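PDB 6KJK: N-terminal domain of PorA (28-171) from Porphyromonas gingivalis ATCC 33277, which is a cargo protein of the type IX secretion system that influences PorXY-SigP signalling, and is represented here by its all-beta N-terminal domain. Local coordinates for residues 59-70 and 90-99; 30-38 and 127-135. All blocks are in the same frame, centred on the assembly; numbering follows the deposited sequence.

Strand 90-99 belongs to contact 1 and also borders strand 31-42 of contact 2, so both contacts reach the same antiparallel sheet, their centres about 8 Å apart. Contact 1 joins neighbours within that sheet and is only partly buried: backbone hydrogen bonds run along it, apolar residues line its inner side, and ordered waters lie among polar groups on its outer side. Contact 2 joins this sheet to the second one and is buried, its facing side chains meeting in a mostly apolar layer with a single direct hydrogen bond at one end. Phe98 of contact 1 packs edge-to-face on Tyr133 of contact 2, tying the two together.

Contact 1. Residues 59-70 and 90-99; sequences MIGDGHFALCFG and EPLSLRYTFP
Ile60 and Tyr96 close one end of this antiparallel pairing of strands 64-69 and 90-99: Ile60 N donates to Tyr96 OH, 3.0 Å away at the edge of the ring. With CG anti to the Tyr96 backbone N (chi1 176°), the ring extends past Gly63, just before the neighbouring strand, to the loop at Met59 and Ile60. Met59 slides past the ring in the opposite direction, its CG 3.6 Å from Tyr96 CE1 and its sulfur obliquely placed in a Met-aromatic contact. Tyr96 OH is gripped a second time by His105, which fixes the ring further. Paired backbone bonds join His64 with Thr97, Ala66 with Arg95 and Cys68 with Ser93. On the packed side, Phe65 CD1 meets Leu94 CD1 at 3.8 Å, and Leu67 CD1 meets Leu92 CD1 at 3.9 Å. At the far end of the pairing Phe69 CE1 lies 3.6 Å from Glu90 CG, and the Glu90 carboxylate approaches Gly70 and a water.

The other side carries His64, Ala66, Cys68, Ser93, Arg95 and Thr97, and is looser and wetter. One water links His64 ND1, Asp62 O and Thr97 OG1; another receives a bond from Arg95 NH1, donates to Ala66 O and bonds Ser93 OG. Cys68 CB presses against Ser93 OG at 3.2 Å, while Cys68 SG continues into the disulfide with Cys72, which staples the following loop to this strand.

Strand 90-99 lies between 64-69 and 31-42, bonding to the latter through Leu92 and Leu94. The apolar side faces the second sheet of the domain: Phe65 and Leu94 both touch Ile54 of strand 48-58, and Tyr96 meets Phe109 of strand 105-115 edge-to-face.

Contact 2. Residues 30-38 and 127-135; sequences GTEEMKFKG and VNINFKYKG
Glu32 meets Tyr133 at one end of this contact between facing sheets, where strands 31-38 and 127-133 run roughly antiparallel, their axes 8.4 Å apart at the closest. Tyr133 OH donates to Glu32 OE2 at 2.6 Å, arriving on the anti side and 17° out of the carboxylate plane, with the two flat groups crossing at 65°. A water bridges Glu32 OE2 to Lys134 NZ, and Glu32 OE1 is held by Thr27. Met34 follows, sliding alongside Phe131 in the opposite direction, its CB 3.4 Å from Phe131 CD1. Met34 SD lies 4.0 Å from Tyr133 CB, and the bend at chi3 (73°) turns the terminal methyl toward Lys132 O. The Phe131 ring reaches across between Met34 and Phe36, its edge turned to Phe36 N. At Phe36 the ring receives Ile129 CD1 over the centre of one face, a CH-pi contact 3.7 Å from the centroid, while Val127 CG1 comes obliquely to Phe36 CZ at 4.4 Å.

The chemistry therefore changes from a polar cluster at Glu32 to aliphatic and aromatic packing at Met34 and Phe36. In the cluster Lys134 NZ bonds Ser101 O; near Glu32 but not in a salt bridge with it, Lys134 probably helps keep it a carboxylate despite its burial.

Contact 1. Residues 59-70 and 90-99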
loop_
_atom_site.group_PDB
_atom_site.type_symbol
_atom_site.label_atom_id
_atom_site.label_comp_id
_atom_site.label_asym_id
_atom_site.label_seq_id
_atom_site.Cartn_x
_atom_site.Cartn_y
_atom_site.Cartn_z
ATOM N N MET A 59 6.528 11.403 -3.505
ATOM C CA MET A 59 5.406 11.918 -4.272
ATOM C C MET A 59 5.825 13.180 -5.001
ATOM O O MET A 59 6.722 13.915 -4.565
ATOM C CB MET A 59 4.211 12.256 -3.361
ATOM C CG MET A 59 3.670 11.061 -2.546
ATOM S SD MET A 59 2.088 11.368 -1.742
ATOM C CE MET A 59 2.596 12.436 -0.402
ATOM N N ILE A 60 5.128 13.467 -6.076
ATOM C CA ILE A 60 5.189 14.813 -6.644
ATOM C C ILE A 60 4.585 15.809 -5.647
ATOM O O ILE A 60 3.878 15.464 -4.703
ATOM C CB ILE A 60 4.466 14.796 -8.008
ATOM C CG1 ILE A 60 4.921 15.974 -8.869
ATOM C CG2 ILE A 60 2.955 14.807 -7.840
ATOM C CD1 ILE A 60 4.570 15.802 -10.289
ATOM N N GLY A 61 4.942 17.087 -5.817
ATOM C CA GLY A 61 4.772 18.060 -4.731
ATOM C C GLY A 61 3.397 18.099 -4.074
ATOM O O GLY A 61 3.272 18.051 -2.844
ATOM N N ASP A 62 2.347 18.246 -4.871
ATOM C CA ASP A 62 0.982 18.276 -4.352
ATOM C C ASP A 62 0.284 16.912 -4.414
ATOM O O ASP A 62 -0.950 16.856 -4.432
ATOM C CB ASP A 62 0.147 19.340 -5.067
ATOM C CG ASP A 62 -0.696 20.152 -4.103
ATOM O OD1 ASP A 62 -0.469 21.378 -4.001
ATOM O OD2 ASP A 62 -1.580 19.566 -3.434
ATOM N N GLY A 63 1.030 15.834 -4.446
ATOM C CA GLY A 63 0.409 14.532 -4.316
ATOM C C GLY A 63 -0.010 14.247 -2.896
ATOM O O GLY A 63 0.555 14.769 -1.946
ATOM N N HIS A 64 -0.976 13.342 -2.747
ATOM C CA HIS A 64 -1.400 12.833 -1.453
ATOM C C HIS A 64 -1.670 11.347 -1.597
ATOM O O HIS A 64 -1.946 10.847 -2.696
ATOM C CB HIS A 64 -2.696 13.507 -0.973
ATOM C CG HIS A 64 -2.571 14.989 -0.834
ATOM N ND1 HIS A 64 -2.683 15.844 -1.907
ATOM C CD2 HIS A 64 -2.303 15.767 0.243
ATOM C CE1 HIS A 64 -2.516 17.090 -1.498
ATOM N NE2 HIS A 64 -2.274 17.072 -0.197
ATOM N N PHE A 65 -1.570 10.627 -0.492
ATOM C CA PHE A 65 -1.925 9.213 -0.508
ATOM C C PHE A 65 -3.018 8.933 0.505
ATOM O O PHE A 65 -3.253 9.711 1.441
ATOM C CB PHE A 65 -0.701 8.305 -0.266
ATOM C CG PHE A 65 -0.118 8.381 1.121
ATOM C CD1 PHE A 65 -0.609 7.550 2.134
ATOM C CD2 PHE A 65 0.958 9.249 1.409
ATOM C CE1 PHE A 65 -0.058 7.596 3.403
ATOM C CE2 PHE A 65 1.517 9.250 2.667
ATOM C CZ PHE A 65 1.009 8.464 3.664
ATOM N N ALA A 66 -3.674 7.787 0.355
ATOM C CA ALA A 66 -4.746 7.363 1.260
ATOM C C ALA A 66 -4.634 5.860 1.413
ATOM O O ALA A 66 -4.794 5.110 0.444
ATOM C CB ALA A 66 -6.139 7.730 0.740
ATOM N N LEU A 67 -4.344 5.433 2.621
ATOM C CA LEU A 67 -4.210 4.026 2.979
ATOM C C LEU A 67 -5.531 3.476 3.495
ATOM O O LEU A 67 -6.165 4.079 4.367
ATOM C CB LEU A 67 -3.170 3.947 4.097
ATOM C CG LEU A 67 -2.915 2.571 4.696
ATOM C CD1 LEU A 67 -2.328 1.623 3.641
ATOM C CD2 LEU A 67 -1.971 2.676 5.873
ATOM N N CYS A 68 -5.930 2.301 3.011
ATOM C CA CYS A 68 -7.039 1.573 3.611
ATOM C C CYS A 68 -6.533 0.217 4.059
ATOM O O CYS A 68 -6.104 -0.592 3.235
ATOM C CB CYS A 68 -8.163 1.360 2.607
ATOM S SG CYS A 68 -8.998 2.869 2.033
ATOM N N PHE A 69 -6.600 -0.048 5.352
ATOM C CA PHE A 69 -6.266 -1.366 5.884
ATOM C C PHE A 69 -6.973 -1.455 7.226
ATOM O O PHE A 69 -6.574 -0.759 8.167
ATOM C CB PHE A 69 -4.758 -1.483 6.041
ATOM C CG PHE A 69 -4.334 -2.816 6.516
ATOM C CD1 PHE A 69 -4.570 -3.947 5.748
ATOM C CD2 PHE A 69 -3.681 -2.969 7.727
ATOM C CE1 PHE A 69 -4.221 -5.212 6.215
ATOM C CE2 PHE A 69 -3.301 -4.226 8.186
ATOM C CZ PHE A 69 -3.550 -5.334 7.419
ATOM N N GLY A 70 -8.039 -2.233 7.304
ATOM C CA GLY A 70 -8.899 -2.239 8.496
ATOM C C GLY A 70 -9.830 -1.044 8.523
ATOM O O GLY A 70 -11.040 -1.216 8.718
ATOM N N GLU A 90 -7.140 -9.687 4.788
ATOM C CA GLU A 90 -7.682 -8.372 4.982
ATOM C C GLU A 90 -7.364 -7.518 3.755
ATOM O O GLU A 90 -6.183 -7.389 3.383
ATOM C CB GLU A 90 -7.090 -7.731 6.206
ATOM C CG GLU A 90 -7.652 -6.347 6.492
ATOM C CD GLU A 90 -9.108 -6.370 6.980
ATOM O OE1 GLU A 90 -9.826 -7.364 6.737
ATOM O OE2 GLU A 90 -9.516 -5.358 7.598
ATOM N N PRO A 91 -8.350 -6.901 3.132
ATOM C CA PRO A 91 -8.045 -6.022 1.990
ATOM C C PRO A 91 -7.109 -4.890 2.375
ATOM O O PRO A 91 -7.167 -4.332 3.474
ATOM C CB PRO A 91 -9.423 -5.472 1.586
ATOM C CG PRO A 91 -10.383 -6.528 2.060
ATOM C CD PRO A 91 -9.804 -7.079 3.325
ATOM N N LEU A 92 -6.260 -4.529 1.431
ATOM C CA LEU A 92 -5.284 -3.472 1.555
ATOM C C LEU A 92 -5.366 -2.635 0.295
ATOM O O LEU A 92 -5.312 -3.173 -0.816
ATOM C CB LEU A 92 -3.879 -4.097 1.620
ATOM C CG LEU A 92 -2.708 -3.140 1.506
ATOM C CD1 LEU A 92 -2.698 -2.101 2.648
ATOM C CD2 LEU A 92 -1.414 -3.949 1.468
ATOM N N SER A 93 -5.485 -1.326 0.440
ATOM C CA SER A 93 -5.407 -0.477 -0.735
ATOM C C SER A 93 -4.616 0.783 -0.431
ATOM O O SER A 93 -4.560 1.258 0.711
ATOM C CB SER A 93 -6.760 -0.119 -1.322
ATOM O OG SER A 93 -7.500 0.683 -0.449
ATOM N N LEU A 94 -4.015 1.335 -1.475
ATOM C CA LEU A 94 -3.309 2.604 -1.372
ATOM C C LEU A 94 -3.654 3.422 -2.599
ATOM O O LEU A 94 -3.405 2.974 -3.725
ATOM C CB LEU A 94 -1.793 2.363 -1.300
ATOM C CG LEU A 94 -0.915 3.605 -1.163
ATOM C CD1 LEU A 94 -1.192 4.305 0.147
ATOM C CD2 LEU A 94 0.567 3.228 -1.276
ATOM N N ARG A 95 -4.234 4.588 -2.394
ATOM C CA ARG A 95 -4.608 5.465 -3.479
ATOM C C ARG A 95 -3.647 6.643 -3.488
ATOM O O ARG A 95 -3.365 7.241 -2.436
ATOM C CB ARG A 95 -6.019 5.976 -3.229
ATOM C CG ARG A 95 -7.114 4.981 -3.552
ATOM C CD ARG A 95 -8.446 5.582 -3.104
ATOM N NE ARG A 95 -9.641 4.918 -3.628
ATOM C CZ ARG A 95 -10.293 3.947 -2.995
ATOM N NH1 ARG A 95 -9.845 3.492 -1.828
ATOM N NH2 ARG A 95 -11.381 3.410 -3.538
ATOM N N TYR A 96 -3.172 7.010 -4.664
ATOM C CA TYR A 96 -2.234 8.109 -4.839
ATOM C C TYR A 96 -2.902 9.082 -5.788
ATOM O O TYR A 96 -3.298 8.694 -6.896
ATOM C CB TYR A 96 -0.945 7.554 -5.432
ATOM C CG TYR A 96 0.116 8.586 -5.776
ATOM C CD1 TYR A 96 0.388 9.684 -4.954
ATOM C CD2 TYR A 96 0.834 8.447 -6.930
ATOM C CE1 TYR A 96 1.352 10.603 -5.304
ATOM C CE2 TYR A 96 1.818 9.370 -7.296
ATOM C CZ TYR A 96 2.075 10.448 -6.456
ATOM O OH TYR A 96 3.050 11.402 -6.752
ATOM N N THR A 97 -3.047 10.340 -5.366
ATOM C CA THR A 97 -3.756 11.340 -6.150
ATOM C C THR A 97 -2.838 12.535 -6.340
ATOM O O THR A 97 -2.045 12.864 -5.456
ATOM C CB THR A 97 -5.020 11.773 -5.448
ATOM O OG1 THR A 97 -4.704 12.190 -4.130
ATOM C CG2 THR A 97 -5.976 10.623 -5.341
ATOM N N PHE A 98 -2.914 13.168 -7.501
ATOM C CA PHE A 98 -1.942 14.203 -7.842
ATOM C C PHE A 98 -2.440 14.937 -9.075
ATOM O O PHE A 98 -3.364 14.474 -9.743
ATOM C CB PHE A 98 -0.543 13.607 -8.103
ATOM C CG PHE A 98 -0.560 12.471 -9.102
ATOM C CD1 PHE A 98 -0.413 12.713 -10.466
ATOM C CD2 PHE A 98 -0.748 11.171 -8.680
ATOM C CE1 PHE A 98 -0.473 11.673 -11.378
ATOM C CE2 PHE A 98 -0.804 10.120 -9.578
ATOM C CZ PHE A 98 -0.671 10.364 -10.928
ATOM N N PRO A 99 -1.856 16.097 -9.380
ATOM C CA PRO A 99 -2.355 16.893 -10.510
ATOM C C PRO A 99 -2.104 16.224 -11.855
ATOM O O PRO A 99 -1.070 15.594 -12.080
ATOM C CB PRO A 99 -1.567 18.205 -10.392
ATOM C CG PRO A 99 -1.163 18.282 -8.962
ATOM C CD PRO A 99 -0.878 16.846 -8.575
HETATM O O HOH W 1 -3.645 15.127 -4.262
HETATM O O HOH W 2 -6.890 3.471 -0.604
HETATM O O HOH W 3 -9.182 -3.285 4.863
#

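Contact 2. Residues 30-38 and 127-135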
loop_
_atom_site.group_PDB
_atom_site.type_symbol
_atom_site.label_atom_id
_atom_site.label_comp_id
_atom_site.label_asym_id
_atom_site.label_seq_id
_atom_site.Cartn_x
_atom_site.Cartn_y
_atom_site.Cartn_z
ATOM N N GLY A 30 -9.246 17.618 -13.026
ATOM C CA GLY A 30 -7.847 18.002 -13.039
ATOM C C GLY A 30 -6.955 17.239 -12.083
ATOM O O GLY A 30 -5.765 17.566 -11.975
ATOM N N THR A 31 -7.483 16.221 -11.400
ATOM C CA THR A 31 -6.718 15.381 -10.485
ATOM C C THR A 31 -6.708 13.941 -10.989
ATOM O O THR A 31 -7.738 13.424 -11.432
ATOM C CB THR A 31 -7.325 15.442 -9.085
ATOM O OG1 THR A 31 -7.192 16.776 -8.580
ATOM C CG2 THR A 31 -6.621 14.477 -8.140
ATOM N N GLU A 32 -5.532 13.305 -10.940
ATOM C CA GLU A 32 -5.359 11.904 -11.301
ATOM C C GLU A 32 -5.412 11.041 -10.049
ATOM O O GLU A 32 -4.983 11.472 -8.971
ATOM C CB GLU A 32 -4.000 11.674 -11.956
ATOM C CG GLU A 32 -3.685 12.623 -13.120
ATOM C CD GLU A 32 -4.439 12.279 -14.397
ATOM O OE1 GLU A 32 -5.549 11.722 -14.308
ATOM O OE2 GLU A 32 -3.912 12.579 -15.492
ATOM N N GLU A 33 -5.895 9.814 -10.200
ATOM C CA GLU A 33 -5.881 8.847 -9.106
ATOM C C GLU A 33 -5.318 7.537 -9.620
ATOM O O GLU A 33 -5.718 7.068 -10.693
ATOM C CB GLU A 33 -7.273 8.625 -8.510
ATOM C CG GLU A 33 -7.251 7.749 -7.259
ATOM C CD GLU A 33 -8.625 7.422 -6.720
ATOM O OE1 GLU A 33 -9.091 6.279 -6.937
ATOM O OE2 GLU A 33 -9.224 8.297 -6.060
ATOM N N MET A 34 -4.381 6.957 -8.873
ATOM C CA MET A 34 -3.857 5.626 -9.127
ATOM C C MET A 34 -4.078 4.797 -7.876
ATOM O O MET A 34 -4.050 5.326 -6.757
ATOM C CB MET A 34 -2.369 5.690 -9.474
ATOM C CG MET A 34 -2.147 6.605 -10.670
ATOM S SD MET A 34 -0.444 6.752 -11.217
ATOM C CE MET A 34 -0.225 5.143 -11.984
ATOM N N LYS A 35 -4.316 3.497 -8.036
ATOM C CA LYS A 35 -4.670 2.686 -6.876
ATOM C C LYS A 35 -3.978 1.342 -6.895
ATOM O O LYS A 35 -4.043 0.617 -7.896
ATOM C CB LYS A 35 -6.175 2.491 -6.810
ATOM C CG LYS A 35 -6.629 1.659 -5.636
ATOM C CD LYS A 35 -8.119 1.444 -5.777
ATOM C CE LYS A 35 -8.836 1.515 -4.454
ATOM N NZ LYS A 35 -10.067 0.664 -4.454
ATOM N N PHE A 36 -3.355 0.991 -5.780
ATOM C CA PHE A 36 -2.866 -0.354 -5.509
ATOM C C PHE A 36 -3.882 -1.080 -4.650
ATOM O O PHE A 36 -4.433 -0.512 -3.702
ATOM C CB PHE A 36 -1.542 -0.253 -4.735
ATOM C CG PHE A 36 -1.093 -1.545 -4.126
ATOM C CD1 PHE A 36 -0.312 -2.424 -4.845
ATOM C CD2 PHE A 36 -1.468 -1.906 -2.853
ATOM C CE1 PHE A 36 0.094 -3.614 -4.299
ATOM C CE2 PHE A 36 -1.071 -3.103 -2.301
ATOM C CZ PHE A 36 -0.272 -3.958 -3.028
ATOM N N LYS A 37 -4.141 -2.338 -4.997
ATOM C CA LYS A 37 -5.059 -3.176 -4.239
ATOM C C LYS A 37 -4.416 -4.531 -3.994
ATOM O O LYS A 37 -3.849 -5.133 -4.914
ATOM C CB LYS A 37 -6.392 -3.405 -4.993
ATOM C CG LYS A 37 -7.338 -2.199 -4.981
ATOM C CD LYS A 37 -8.538 -2.480 -5.883
ATOM C CE LYS A 37 -9.394 -3.585 -5.281
ATOM N NZ LYS A 37 -10.820 -3.500 -5.711
ATOM N N GLY A 38 -4.539 -5.023 -2.778
ATOM C CA GLY A 38 -4.051 -6.341 -2.459
ATOM C C GLY A 38 -4.735 -6.843 -1.213
ATOM O O GLY A 38 -5.773 -6.316 -0.788
ATOM N N VAL A 127 5.797 -4.718 0.932
ATOM C CA VAL A 127 5.662 -4.552 -0.503
ATOM C C VAL A 127 6.063 -3.127 -0.847
ATOM O O VAL A 127 5.763 -2.178 -0.103
ATOM C CB VAL A 127 4.238 -4.886 -1.005
ATOM C CG1 VAL A 127 3.166 -4.018 -0.340
ATOM C CG2 VAL A 127 4.148 -4.841 -2.511
ATOM N N ASN A 128 6.773 -2.998 -1.952
ATOM C CA ASN A 128 7.139 -1.706 -2.515
ATOM C C ASN A 128 6.235 -1.440 -3.704
ATOM O O ASN A 128 6.065 -2.312 -4.563
ATOM C CB ASN A 128 8.609 -1.698 -2.956
ATOM C CG ASN A 128 9.510 -2.064 -1.855
ATOM O OD1 ASN A 128 9.700 -1.283 -0.907
ATOM N ND2 ASN A 128 10.031 -3.283 -1.898
ATOM N N ILE A 129 5.628 -0.263 -3.747
ATOM C CA ILE A 129 4.617 0.076 -4.731
ATOM C C ILE A 129 5.134 1.276 -5.512
ATOM O O ILE A 129 5.431 2.328 -4.918
ATOM C CB ILE A 129 3.297 0.425 -4.038
ATOM C CG1 ILE A 129 2.829 -0.761 -3.222
ATOM C CG2 ILE A 129 2.230 0.851 -5.055
ATOM C CD1 ILE A 129 1.803 -0.404 -2.227
ATOM N N ASN A 130 5.225 1.146 -6.831
ATOM C CA ASN A 130 5.610 2.257 -7.699
ATOM C C ASN A 130 4.429 2.631 -8.570
ATOM O O ASN A 130 3.905 1.782 -9.309
ATOM C CB ASN A 130 6.780 1.877 -8.608
ATOM C CG ASN A 130 8.061 1.661 -7.856
ATOM O OD1 ASN A 130 8.340 2.337 -6.860
ATOM N ND2 ASN A 130 8.859 0.705 -8.322
ATOM N N PHE A 131 3.970 3.854 -8.456
ATOM C CA PHE A 131 2.939 4.392 -9.323
ATOM C C PHE A 131 3.653 5.099 -10.460
ATOM O O PHE A 131 4.150 6.212 -10.291
ATOM C CB PHE A 131 2.083 5.381 -8.543
ATOM C CG PHE A 131 1.260 4.738 -7.432
ATOM C CD1 PHE A 131 0.096 4.036 -7.744
ATOM C CD2 PHE A 131 1.631 4.806 -6.102
ATOM C CE1 PHE A 131 -0.687 3.446 -6.754
ATOM C CE2 PHE A 131 0.841 4.231 -5.116
ATOM C CZ PHE A 131 -0.322 3.552 -5.439
ATOM N N LYS A 132 3.725 4.449 -11.611
ATOM C CA LYS A 132 4.422 4.989 -12.781
ATOM C C LYS A 132 3.388 5.678 -13.663
ATOM O O LYS A 132 2.698 5.034 -14.467
ATOM C CB LYS A 132 5.178 3.891 -13.515
ATOM C CG LYS A 132 6.294 3.306 -12.697
ATOM C CD LYS A 132 7.106 2.311 -13.492
ATOM C CE LYS A 132 8.233 1.753 -12.656
ATOM N NZ LYS A 132 8.957 0.667 -13.374
ATOM N N TYR A 133 3.271 6.989 -13.495
ATOM C CA TYR A 133 2.315 7.807 -14.225
ATOM C C TYR A 133 2.916 8.235 -15.562
ATOM O O TYR A 133 3.998 8.835 -15.600
ATOM C CB TYR A 133 2.011 9.051 -13.404
ATOM C CG TYR A 133 1.120 10.077 -14.044
ATOM C CD1 TYR A 133 -0.220 9.812 -14.287
ATOM C CD2 TYR A 133 1.622 11.347 -14.380
ATOM C CE1 TYR A 133 -1.053 10.774 -14.838
ATOM C CE2 TYR A 133 0.805 12.311 -14.931
ATOM C CZ TYR A 133 -0.522 12.030 -15.164
ATOM O OH TYR A 133 -1.315 13.015 -15.704
ATOM N N LYS A 134 2.210 7.932 -16.653
ATOM C CA LYS A 134 2.602 8.356 -18.008
ATOM C C LYS A 134 4.069 8.047 -18.293
ATOM O O LYS A 134 4.843 8.904 -18.734
ATOM C CB LYS A 134 2.266 9.828 -18.261
ATOM C CG LYS A 134 0.791 10.129 -18.223
ATOM C CD LYS A 134 0.464 11.571 -18.595
ATOM C CE LYS A 134 -1.042 11.799 -18.615
ATOM N NZ LYS A 134 -1.463 13.207 -18.818
ATOM N N GLY A 135 4.455 6.808 -18.023
ATOM C CA GLY A 135 5.785 6.325 -18.287
ATOM C C GLY A 135 6.712 6.357 -17.095
ATOM O O GLY A 135 7.747 5.687 -17.117
HETATM O O HOH W 4 -4.171 13.134 -18.224
#